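Local atomic coordinates of HIAXHD3 (Humicola insolens, PDB entry 3ZXK), a protein that removes alpha-L-arabinofuranosyl side chains, probably from arabinoxylan, as a family 43 glycoside hydrolase. Residues Y204-V216 against N243-A255. Sequence-based numbering, arbitrary orientation.
Sequences YILVTRPADAEYV and NAGFAHQGGIVDA. With AHR (alpha-L-arabinofuranose), chain C.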
loop_
_atom_site.group_PDB
_atom_site.type_symbol
_atom_site.label_atom_id
_atom_site.label_comp_id
_atom_site.label_asym_id
_atom_site.label_seq_id
_atom_site.Cartn_x
_atom_site.Cartn_y
_atom_site.Cartn_z
ATOM N N TYR A 204 -4.060 23.053 -12.827
ATOM C CA TYR A 204 -4.086 21.794 -13.545
ATOM C C TYR A 204 -4.723 20.721 -12.675
ATOM O O TYR A 204 -4.521 20.661 -11.445
ATOM C CB TYR A 204 -2.669 21.357 -13.937
ATOM C CG TYR A 204 -1.965 22.297 -14.897
ATOM C CD1 TYR A 204 -1.337 23.438 -14.436
ATOM C CD2 TYR A 204 -1.932 22.042 -16.281
ATOM C CE1 TYR A 204 -0.693 24.303 -15.298
ATOM C CE2 TYR A 204 -1.264 22.899 -17.159
ATOM C CZ TYR A 204 -0.678 24.059 -16.652
ATOM O OH TYR A 204 -0.009 24.946 -17.455
ATOM N N ILE A 205 -5.427 19.813 -13.334
ATOM C CA ILE A 205 -5.932 18.619 -12.658
ATOM C C ILE A 205 -5.559 17.435 -13.535
ATOM O O ILE A 205 -5.812 17.450 -14.734
ATOM C CB ILE A 205 -7.473 18.651 -12.431
ATOM C CG1 ILE A 205 -7.868 19.840 -11.546
ATOM C CG2 ILE A 205 -7.926 17.338 -11.803
ATOM C CD1 ILE A 205 -9.353 20.132 -11.509
ATOM N N LEU A 206 -4.919 16.432 -12.953
ATOM C CA LEU A 206 -4.671 15.185 -13.657
ATOM C C LEU A 206 -5.776 14.207 -13.331
ATOM O O LEU A 206 -6.135 14.042 -12.156
ATOM C CB LEU A 206 -3.333 14.587 -13.220
ATOM C CG LEU A 206 -2.214 14.688 -14.245
ATOM C CD1 LEU A 206 -1.823 16.153 -14.456
ATOM C CD2 LEU A 206 -1.026 13.828 -13.788
ATOM N N VAL A 207 -6.306 13.552 -14.358
ATOM C CA VAL A 207 -7.329 12.512 -14.172
ATOM C C VAL A 207 -6.988 11.283 -14.997
ATOM O O VAL A 207 -6.267 11.389 -15.989
ATOM C CB VAL A 207 -8.768 13.011 -14.532
ATOM C CG1 VAL A 207 -9.180 14.209 -13.687
ATOM C CG2 VAL A 207 -8.874 13.406 -16.020
ATOM N N THR A 208 -7.501 10.135 -14.573
ATOM C CA THR A 208 -7.351 8.895 -15.319
ATOM C C THR A 208 -8.662 8.485 -15.952
ATOM O O THR A 208 -9.736 8.677 -15.355
ATOM C CB THR A 208 -6.796 7.734 -14.439
ATOM O OG1 THR A 208 -6.537 6.564 -15.241
ATOM C CG2 THR A 208 -7.765 7.332 -13.335
ATOM N N ARG A 209 -8.556 7.887 -17.143
ATOM C CA ARG A 209 -9.640 7.098 -17.705
ATOM C C ARG A 209 -9.324 5.623 -17.374
ATOM O O ARG A 209 -8.378 5.043 -17.930
ATOM C CB ARG A 209 -9.748 7.312 -19.211
ATOM C CG ARG A 209 -10.889 6.484 -19.791
ATOM C CD ARG A 209 -10.906 6.494 -21.304
ATOM N NE ARG A 209 -9.753 5.800 -21.886
ATOM C CZ ARG A 209 -9.505 5.760 -23.189
ATOM N NH1 ARG A 209 -10.336 6.361 -24.031
ATOM N NH2 ARG A 209 -8.442 5.115 -23.651
ATOM N N PRO A 210 -10.062 5.031 -16.423
ATOM C CA PRO A 210 -9.681 3.685 -16.004
ATOM C C PRO A 210 -9.753 2.695 -17.166
ATOM O O PRO A 210 -10.746 2.714 -17.884
ATOM C CB PRO A 210 -10.764 3.303 -14.986
ATOM C CG PRO A 210 -11.325 4.576 -14.511
ATOM C CD PRO A 210 -11.164 5.581 -15.614
ATOM N N ALA A 211 -8.729 1.866 -17.373
ATOM C CA ALA A 211 -7.464 1.855 -16.616
ATOM C C ALA A 211 -6.296 2.079 -17.554
ATOM O O ALA A 211 -5.224 1.498 -17.365
ATOM C CB ALA A 211 -7.273 0.531 -15.900
ATOM N N ASP A 212 -6.483 2.885 -18.590
ATOM C CA ASP A 212 -5.498 2.891 -19.665
ATOM C C ASP A 212 -5.018 4.263 -20.119
ATOM O O ASP A 212 -4.178 4.327 -21.011
ATOM C CB ASP A 212 -6.030 2.088 -20.870
ATOM C CG ASP A 212 -7.273 2.703 -21.501
ATOM O OD1 ASP A 212 -7.882 3.639 -20.932
ATOM O OD2 ASP A 212 -7.638 2.244 -22.607
ATOM N N ALA A 213 -5.530 5.336 -19.526
ATOM C CA ALA A 213 -5.170 6.686 -19.982
ATOM C C ALA A 213 -5.118 7.661 -18.847
ATOM O O ALA A 213 -5.781 7.461 -17.817
ATOM C CB ALA A 213 -6.120 7.225 -21.083
ATOM N N GLU A 214 -4.310 8.699 -19.040
ATOM C CA GLU A 214 -4.249 9.847 -18.139
ATOM C C GLU A 214 -4.461 11.113 -18.981
ATOM O O GLU A 214 -3.849 11.246 -20.043
ATOM C CB GLU A 214 -2.902 9.914 -17.439
ATOM C CG GLU A 214 -2.836 10.968 -16.329
ATOM C CD GLU A 214 -3.494 10.496 -15.019
ATOM O OE1 GLU A 214 -4.010 9.361 -14.969
ATOM O OE2 GLU A 214 -3.517 11.276 -14.041
ATOM N N TYR A 215 -5.341 11.996 -18.507
ATOM C CA TYR A 215 -5.557 13.295 -19.130
ATOM C C TYR A 215 -5.031 14.390 -18.239
ATOM O O TYR A 215 -5.018 14.264 -17.017
ATOM C CB TYR A 215 -7.040 13.519 -19.470
ATOM C CG TYR A 215 -7.659 12.431 -20.337
ATOM C CD1 TYR A 215 -6.986 11.915 -21.444
ATOM C CD2 TYR A 215 -8.921 11.930 -20.051
ATOM C CE1 TYR A 215 -7.553 10.924 -22.239
ATOM C CE2 TYR A 215 -9.503 10.947 -20.836
ATOM C CZ TYR A 215 -8.814 10.449 -21.935
ATOM O OH TYR A 215 -9.369 9.461 -22.722
ATOM N N VAL A 216 -4.533 15.444 -18.859
ATOM C CA VAL A 216 -4.196 16.648 -18.121
ATOM C C VAL A 216 -5.263 17.686 -18.397
ATOM O O VAL A 216 -5.580 17.966 -19.556
ATOM C CB VAL A 216 -2.740 17.153 -18.370
ATOM C CG1 VAL A 216 -2.370 17.193 -19.850
ATOM C CG2 VAL A 216 -2.543 18.522 -17.701
ATOM N N ASN A 243 2.947 -7.212 -19.414
ATOM C CA ASN A 243 1.939 -7.980 -18.654
ATOM C C ASN A 243 1.528 -7.309 -17.375
ATOM O O ASN A 243 1.260 -7.979 -16.390
ATOM C CB ASN A 243 2.398 -9.430 -18.384
ATOM C CG ASN A 243 2.910 -10.101 -19.620
ATOM O OD1 ASN A 243 4.014 -10.671 -19.643
ATOM N ND2 ASN A 243 2.125 -10.041 -20.660
ATOM N N ALA A 244 1.437 -5.974 -17.428
ATOM C CA ALA A 244 1.181 -5.163 -16.226
ATOM C C ALA A 244 0.219 -4.028 -16.551
ATOM O O ALA A 244 0.262 -2.946 -15.968
ATOM C CB ALA A 244 2.496 -4.639 -15.657
ATOM N N GLY A 245 -0.695 -4.298 -17.481
ATOM C CA GLY A 245 -1.628 -3.267 -17.926
ATOM C C GLY A 245 -0.911 -2.052 -18.482
ATOM O O GLY A 245 0.168 -2.154 -19.099
ATOM N N PHE A 246 -1.494 -0.892 -18.212
ATOM C CA PHE A 246 -0.985 0.368 -18.711
ATOM C C PHE A 246 -0.649 1.305 -17.588
ATOM O O PHE A 246 -1.348 1.340 -16.562
ATOM C CB PHE A 246 -2.056 1.072 -19.544
ATOM C CG PHE A 246 -2.449 0.322 -20.755
ATOM C CD1 PHE A 246 -1.663 0.400 -21.901
ATOM C CD2 PHE A 246 -3.565 -0.511 -20.747
ATOM C CE1 PHE A 246 -2.001 -0.325 -23.045
ATOM C CE2 PHE A 246 -3.922 -1.221 -21.897
ATOM C CZ PHE A 246 -3.128 -1.134 -23.040
ATOM N N ALA A 247 0.425 2.059 -17.792
ATOM C CA ALA A 247 0.791 3.184 -16.925
ATOM C C ALA A 247 -0.331 4.200 -16.909
ATOM O O ALA A 247 -0.767 4.668 -17.966
ATOM C CB ALA A 247 2.094 3.824 -17.426
ATOM N N HIS A 248 -0.839 4.500 -15.703
ATOM C CA HIS A 248 -1.923 5.482 -15.579
ATOM C C HIS A 248 -2.051 5.968 -14.174
ATOM O O HIS A 248 -1.389 5.432 -13.260
ATOM C CB HIS A 248 -3.242 4.872 -16.081
ATOM C CG HIS A 248 -3.797 3.777 -15.203
ATOM N ND1 HIS A 248 -3.195 2.569 -15.042
ATOM C CD2 HIS A 248 -4.938 3.745 -14.419
ATOM C CE1 HIS A 248 -3.927 1.819 -14.186
ATOM N NE2 HIS A 248 -4.999 2.530 -13.827
ATOM N N GLN A 249 -2.919 6.972 -13.982
ATOM C CA GLN A 249 -3.201 7.556 -12.677
ATOM C C GLN A 249 -1.892 8.159 -12.099
ATOM O O GLN A 249 -1.020 8.615 -12.865
ATOM C CB GLN A 249 -3.930 6.558 -11.765
ATOM C CG GLN A 249 -4.934 7.243 -10.851
ATOM C CD GLN A 249 -5.873 6.272 -10.166
ATOM O OE1 GLN A 249 -6.155 5.179 -10.688
ATOM N NE2 GLN A 249 -6.362 6.661 -8.965
ATOM N N GLY A 250 -1.726 8.227 -10.784
ATOM C CA GLY A 250 -0.487 8.835 -10.270
ATOM C C GLY A 250 -0.538 10.358 -10.327
ATOM O O GLY A 250 -1.618 10.965 -10.354
ATOM N N GLY A 251 0.628 10.985 -10.375
ATOM C CA GLY A 251 0.675 12.445 -10.357
ATOM C C GLY A 251 1.996 12.958 -10.859
ATOM O O GLY A 251 2.886 12.186 -11.227
ATOM N N ILE A 252 2.110 14.278 -10.866
ATOM C CA ILE A 252 3.318 14.909 -11.377
ATOM C C ILE A 252 3.993 15.708 -10.275
ATOM O O ILE A 252 3.340 16.154 -9.328
ATOM C CB ILE A 252 3.049 15.785 -12.624
ATOM C CG1 ILE A 252 2.053 16.915 -12.317
ATOM C CG2 ILE A 252 2.552 14.893 -13.779
ATOM C CD1 ILE A 252 1.985 17.980 -13.404
ATOM N N VAL A 253 5.308 15.906 -10.397
ATOM C CA VAL A 253 6.082 16.526 -9.333
ATOM C C VAL A 253 7.333 17.164 -9.926
ATOM O O VAL A 253 7.887 16.651 -10.915
ATOM C CB VAL A 253 6.415 15.528 -8.207
ATOM C CG1 VAL A 253 7.275 14.340 -8.714
ATOM C CG2 VAL A 253 7.104 16.249 -7.055
ATOM N N ASP A 254 7.746 18.279 -9.337
ATOM C CA ASP A 254 8.912 19.028 -9.768
ATOM C C ASP A 254 10.116 18.607 -8.932
ATOM O O ASP A 254 10.008 18.459 -7.710
ATOM C CB ASP A 254 8.691 20.543 -9.617
ATOM C CG ASP A 254 8.223 20.974 -8.200
ATOM O OD1 ASP A 254 7.182 20.462 -7.699
ATOM O OD2 ASP A 254 8.826 21.903 -7.623
ATOM N N ALA A 255 11.252 18.409 -9.586
ATOM C CA ALA A 255 12.520 18.205 -8.868
ATOM C C ALA A 255 13.126 19.563 -8.494
ATOM O O ALA A 255 12.688 20.614 -8.995
ATOM C CB ALA A 255 13.487 17.379 -9.712
HETATM O O5 AHR C . -7.036 -2.466 -14.076
HETATM C C5 AHR C . -7.197 -2.618 -12.651
HETATM C C4 AHR C . -7.644 -1.318 -11.976
HETATM O O4 AHR C . -8.888 -0.874 -12.514
HETATM C C3 AHR C . -6.754 -0.094 -12.167
HETATM O O3 AHR C . -5.642 -0.070 -11.284
HETATM C C2 AHR C . -7.656 1.074 -11.873
HETATM O O2 AHR C . -7.339 2.218 -12.689
HETATM C C1 AHR C . -9.021 0.535 -12.252
HETATM O O HOH W 1 -4.016 -0.956 -16.891
HETATM O O HOH W 2 -1.332 4.480 -20.761
#
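The arabinose-binding pocket is built here where the hairpin turn between strands 202-209 and 213-219 meets the chain running into strand 250-254. His248 lies beneath the turn: Ala211 O stands 3.2 Å above the plane of the imidazole, over its centre. In the ring plane, His248 ND1 donates to Phe246 O (2.7 Å), which fixes the ring's rotation and presents NE2 to the sugar. There His248 NE2 and arabinose O2 share a hydrogen bond of 2.6 Å. Imidazole suits this place because its two nitrogens serve protein and ligand at once. A leucine in place of His248 would probably leave both arabinose O2 and Phe246 O without this partner. Threonine offers a hydroxyl and a methyl: Thr208 OG1, anti to the backbone N (chi1 -174°), meets the ring edge at CD2 while bonding Ala213 O (2.8 Å), and CG2 packs on Gln249 CG. Ala211, which follows a cis peptide bond, brings its small CB to 3.5 Å from arabinose O5. Deeper in, Glu214 OE1 takes a weak bond from Gln249 N (2.8 Å), and branched apolar groups fill a buried spot, Leu206 CD2 on Ile252 CG2 (3.7 Å). Asp267 and Arg273 also bind the arabinose. Blades converging on one sugar are typical of the five-bladed beta-propeller of family 43.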